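Long-range contact in beta-N-acetylglucosaminidase (Thermotoga maritima, PDB 3WO8), which probably hydrolyses terminal non-reducing N-acetyl-D-hexosamine residues of N-acetyl-beta-D-hexosaminides, as a family 3 glycoside hydrolase: residues L430-T435 with E450-V455. Residues are numbered along the deposited sequence; the frame is centred on the assembly and turned at random.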
ATOM      1  N   LEU B 430      -0.797  -6.637 -40.269  1.00 57.83           N
ATOM      2  CA  LEU B 430      -2.133  -6.677 -39.680  1.00 60.56           C
ATOM      3  C   LEU B 430      -3.157  -5.806 -40.437  1.00 58.35           C
ATOM      4  O   LEU B 430      -2.825  -4.725 -40.876  1.00 58.17           O
ATOM      5  CB  LEU B 430      -2.059  -6.172 -38.236  1.00 62.43           C
ATOM      6  CG  LEU B 430      -1.938  -7.165 -37.085  1.00 61.26           C
ATOM      7  CD1 LEU B 430      -0.666  -7.983 -37.182  1.00 61.24           C
ATOM      8  CD2 LEU B 430      -1.983  -6.378 -35.789  1.00 63.40           C
ATOM      9  N   PRO B 431      -4.414  -6.257 -40.548  1.00 60.93           N
ATOM     10  CA  PRO B 431      -5.398  -5.482 -41.342  1.00 70.27           C
ATOM     11  C   PRO B 431      -5.965  -4.213 -40.709  1.00 64.93           C
ATOM     12  O   PRO B 431      -6.666  -4.288 -39.717  1.00 68.08           O
ATOM     13  CB  PRO B 431      -6.566  -6.469 -41.503  1.00 71.33           C
ATOM     14  CG  PRO B 431      -6.511  -7.266 -40.243  1.00 70.98           C
ATOM     15  CD  PRO B 431      -5.025  -7.486 -40.007  1.00 65.35           C
ATOM     16  N   ALA B 432      -5.790  -3.080 -41.367  1.00 62.03           N
ATOM     17  CA  ALA B 432      -6.116  -1.790 -40.775  1.00 60.50           C
ATOM     18  C   ALA B 432      -7.599  -1.448 -40.409  1.00 61.30           C
ATOM     19  O   ALA B 432      -7.828  -0.516 -39.598  1.00 61.43           O
ATOM     20  CB  ALA B 432      -5.499  -0.692 -41.625  1.00 60.17           C
ATOM     21  N   GLU B 433      -8.593  -2.164 -40.938  1.00 59.92           N
ATOM     22  CA  GLU B 433     -10.029  -1.868 -40.568  1.00 69.12           C
ATOM     23  C   GLU B 433     -10.501  -2.596 -39.300  1.00 69.37           C
ATOM     24  O   GLU B 433     -11.576  -2.299 -38.751  1.00 65.62           O
ATOM     25  CB  GLU B 433     -11.052  -2.146 -41.697  1.00 75.18           C
ATOM     26  CG  GLU B 433     -10.544  -2.830 -42.976  1.00 87.05           C
ATOM     27  CD  GLU B 433     -10.148  -4.304 -42.820  1.00 94.57           C
ATOM     28  OE1 GLU B 433     -11.035  -5.151 -42.531  1.00 95.91           O
ATOM     29  OE2 GLU B 433      -8.944  -4.622 -43.024  1.00 95.79           O
ATOM     30  N   LYS B 434      -9.702  -3.567 -38.865  1.00 67.31           N
ATOM     31  CA  LYS B 434     -10.046  -4.398 -37.720  1.00 67.60           C
ATOM     32  C   LYS B 434      -9.106  -4.198 -36.539  1.00 59.40           C
ATOM     33  O   LYS B 434      -9.514  -4.448 -35.409  1.00 55.34           O
ATOM     34  CB  LYS B 434     -10.040  -5.876 -38.141  1.00 73.20           C
ATOM     35  CG  LYS B 434     -11.416  -6.454 -38.496  1.00 76.59           C
ATOM     36  CD  LYS B 434     -11.339  -7.622 -39.486  1.00 76.84           C
ATOM     37  CE  LYS B 434     -10.107  -8.502 -39.264  1.00 76.20           C
ATOM     38  NZ  LYS B 434     -10.223  -9.877 -39.820  1.00 74.95           N
ATOM     39  N   THR B 435      -7.868  -3.771 -36.799  1.00 52.89           N
ATOM     40  CA  THR B 435      -6.867  -3.646 -35.740  1.00 52.21           C
ATOM     41  C   THR B 435      -6.726  -2.231 -35.185  1.00 53.20           C
ATOM     42  O   THR B 435      -6.674  -1.240 -35.925  1.00 60.31           O
ATOM     43  CB  THR B 435      -5.488  -4.272 -36.047  1.00 51.36           C
ATOM     44  OG1 THR B 435      -4.450  -3.327 -35.802  1.00 58.29           O
ATOM     45  CG2 THR B 435      -5.367  -4.785 -37.429  1.00 53.85           C
ATOM     46  N   GLU B 450       0.099   5.738 -39.572  1.00 86.38           N
ATOM     47  CA  GLU B 450      -0.587   6.861 -40.197  1.00 95.59           C
ATOM     48  C   GLU B 450      -1.991   6.474 -40.667  1.00 90.08           C
ATOM     49  O   GLU B 450      -2.151   5.494 -41.415  1.00 87.71           O
ATOM     50  CB  GLU B 450       0.248   7.370 -41.391  1.00108.85           C
ATOM     51  CG  GLU B 450      -0.521   8.184 -42.445  1.00116.28           C
ATOM     52  CD  GLU B 450      -0.799   7.422 -43.748  1.00109.15           C
ATOM     53  OE1 GLU B 450      -0.344   7.893 -44.802  1.00 96.41           O
ATOM     54  OE2 GLU B 450      -1.459   6.359 -43.739  1.00110.75           O
ATOM     55  N   GLY B 451      -2.996   7.237 -40.227  1.00 76.68           N
ATOM     56  CA  GLY B 451      -4.370   7.062 -40.715  1.00 75.07           C
ATOM     57  C   GLY B 451      -5.104   5.877 -40.099  1.00 77.93           C
ATOM     58  O   GLY B 451      -6.358   5.834 -40.105  1.00 76.26           O
ATOM     59  N   ARG B 452      -4.326   4.926 -39.556  1.00 69.05           N
ATOM     60  CA  ARG B 452      -4.854   3.794 -38.786  1.00 65.04           C
ATOM     61  C   ARG B 452      -5.571   4.203 -37.480  1.00 63.58           C
ATOM     62  O   ARG B 452      -5.602   5.389 -37.086  1.00 63.91           O
ATOM     63  CB  ARG B 452      -3.749   2.793 -38.495  1.00 59.79           C
ATOM     64  CG  ARG B 452      -3.005   2.410 -39.758  1.00 66.46           C
ATOM     65  CD  ARG B 452      -2.532   0.967 -39.764  1.00 70.64           C
ATOM     66  NE  ARG B 452      -1.911   0.603 -41.039  1.00 72.05           N
ATOM     67  CZ  ARG B 452      -1.708  -0.642 -41.477  1.00 77.48           C
ATOM     68  NH1 ARG B 452      -2.076  -1.709 -40.771  1.00 78.43           N
ATOM     69  NH2 ARG B 452      -1.126  -0.823 -42.648  1.00 82.69           N
ATOM     70  N   LYS B 453      -6.198   3.217 -36.849  1.00 59.76           N
ATOM     71  CA  LYS B 453      -6.862   3.423 -35.561  1.00 59.67           C
ATOM     72  C   LYS B 453      -5.820   3.283 -34.434  1.00 57.51           C
ATOM     73  O   LYS B 453      -5.115   2.268 -34.352  1.00 58.99           O
ATOM     74  CB  LYS B 453      -8.004   2.417 -35.380  1.00 64.52           C
ATOM     75  CG  LYS B 453      -9.084   2.463 -36.455  1.00 62.88           C
ATOM     76  CD  LYS B 453     -10.379   1.799 -35.957  1.00 68.43           C
ATOM     77  CE  LYS B 453     -11.440   1.638 -37.042  1.00 67.43           C
ATOM     78  NZ  LYS B 453     -10.817   1.108 -38.289  1.00 69.29           N
ATOM     79  N   ILE B 454      -5.691   4.321 -33.606  1.00 53.54           N
ATOM     80  CA  ILE B 454      -4.646   4.385 -32.605  1.00 47.20           C
ATOM     81  C   ILE B 454      -5.154   4.891 -31.277  1.00 49.68           C
ATOM     82  O   ILE B 454      -5.878   5.885 -31.217  1.00 45.19           O
ATOM     83  CB  ILE B 454      -3.538   5.319 -33.027  1.00 50.30           C
ATOM     84  CG1 ILE B 454      -2.998   4.914 -34.395  1.00 52.64           C
ATOM     85  CG2 ILE B 454      -2.425   5.299 -31.980  1.00 51.38           C
ATOM     86  CD1 ILE B 454      -2.067   5.952 -34.991  1.00 53.18           C
ATOM     87  N   VAL B 455      -4.783   4.184 -30.206  1.00 50.39           N
ATOM     88  CA  VAL B 455      -4.988   4.686 -28.852  1.00 47.59           C
ATOM     89  C   VAL B 455      -3.602   4.972 -28.282  1.00 43.74           C
ATOM     90  O   VAL B 455      -2.722   4.076 -28.211  1.00 40.49           O
ATOM     91  CB  VAL B 455      -5.770   3.724 -27.967  1.00 46.87           C
ATOM     92  CG1 VAL B 455      -5.972   4.333 -26.595  1.00 49.82           C
ATOM     93  CG2 VAL B 455      -7.116   3.444 -28.565  1.00 46.03           C
TER
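Arg-452 and Lys-453 both set CG beside the backbone N and anti to the carbonyl carbon (chi1 -51° and -58°), and from there they send two long chains to the loop 430-435. The arginine chain bends at chi2 and then runs on extended, laying its guanidinium beside Ala-432, with Leu-430 O at its edge. Arg-452 NH1 donates to Leu-430 O at 3.1 Å, with the acceptor close to the guanidinium plane but the N-H bent, at 137°. The same nitrogen also donates to Leu-428 O, so one arginine end gathers two carbonyls from where helix 421-429 gives way to the loop. Arginine suits this place because its flat end can offer N-H groups around its edge while a face takes apolar contact: Ala-432 CB sits over one face, offset toward the rim, 3.8 Å from Arg-452 CZ. A methyl is small enough to let the guanidinium lie this close to the loop. A leucine in place of Arg-452 would probably leave the carbonyls of Leu-430 and Leu-428 without this shared donor and the loop less firmly tied to the strand. Lys-453 stays extended until chi4, where it turns and brings NZ to 3.5 Å from Glu-433 O and 3.6 Å from Ala-432 O, distances that suggest a loose electrostatic attraction. Nearer its backbone, Lys-453 CB passes Thr-435 O at 3.9 Å, where the loop runs into strand 435-439. Within the mixed sheet of the C-terminal domain, strands 435-439 and 453-456 are parallel neighbours, joined by backbone hydrogen bonds of Lys-453 and Val-455 with Tyr-437. The side chain of Arg-452 also touches Tyr-437, and strand 345-347 runs antiparallel along the other side of 453-456; the contact thus joins the loop after helix 421-429 to segment 450-455.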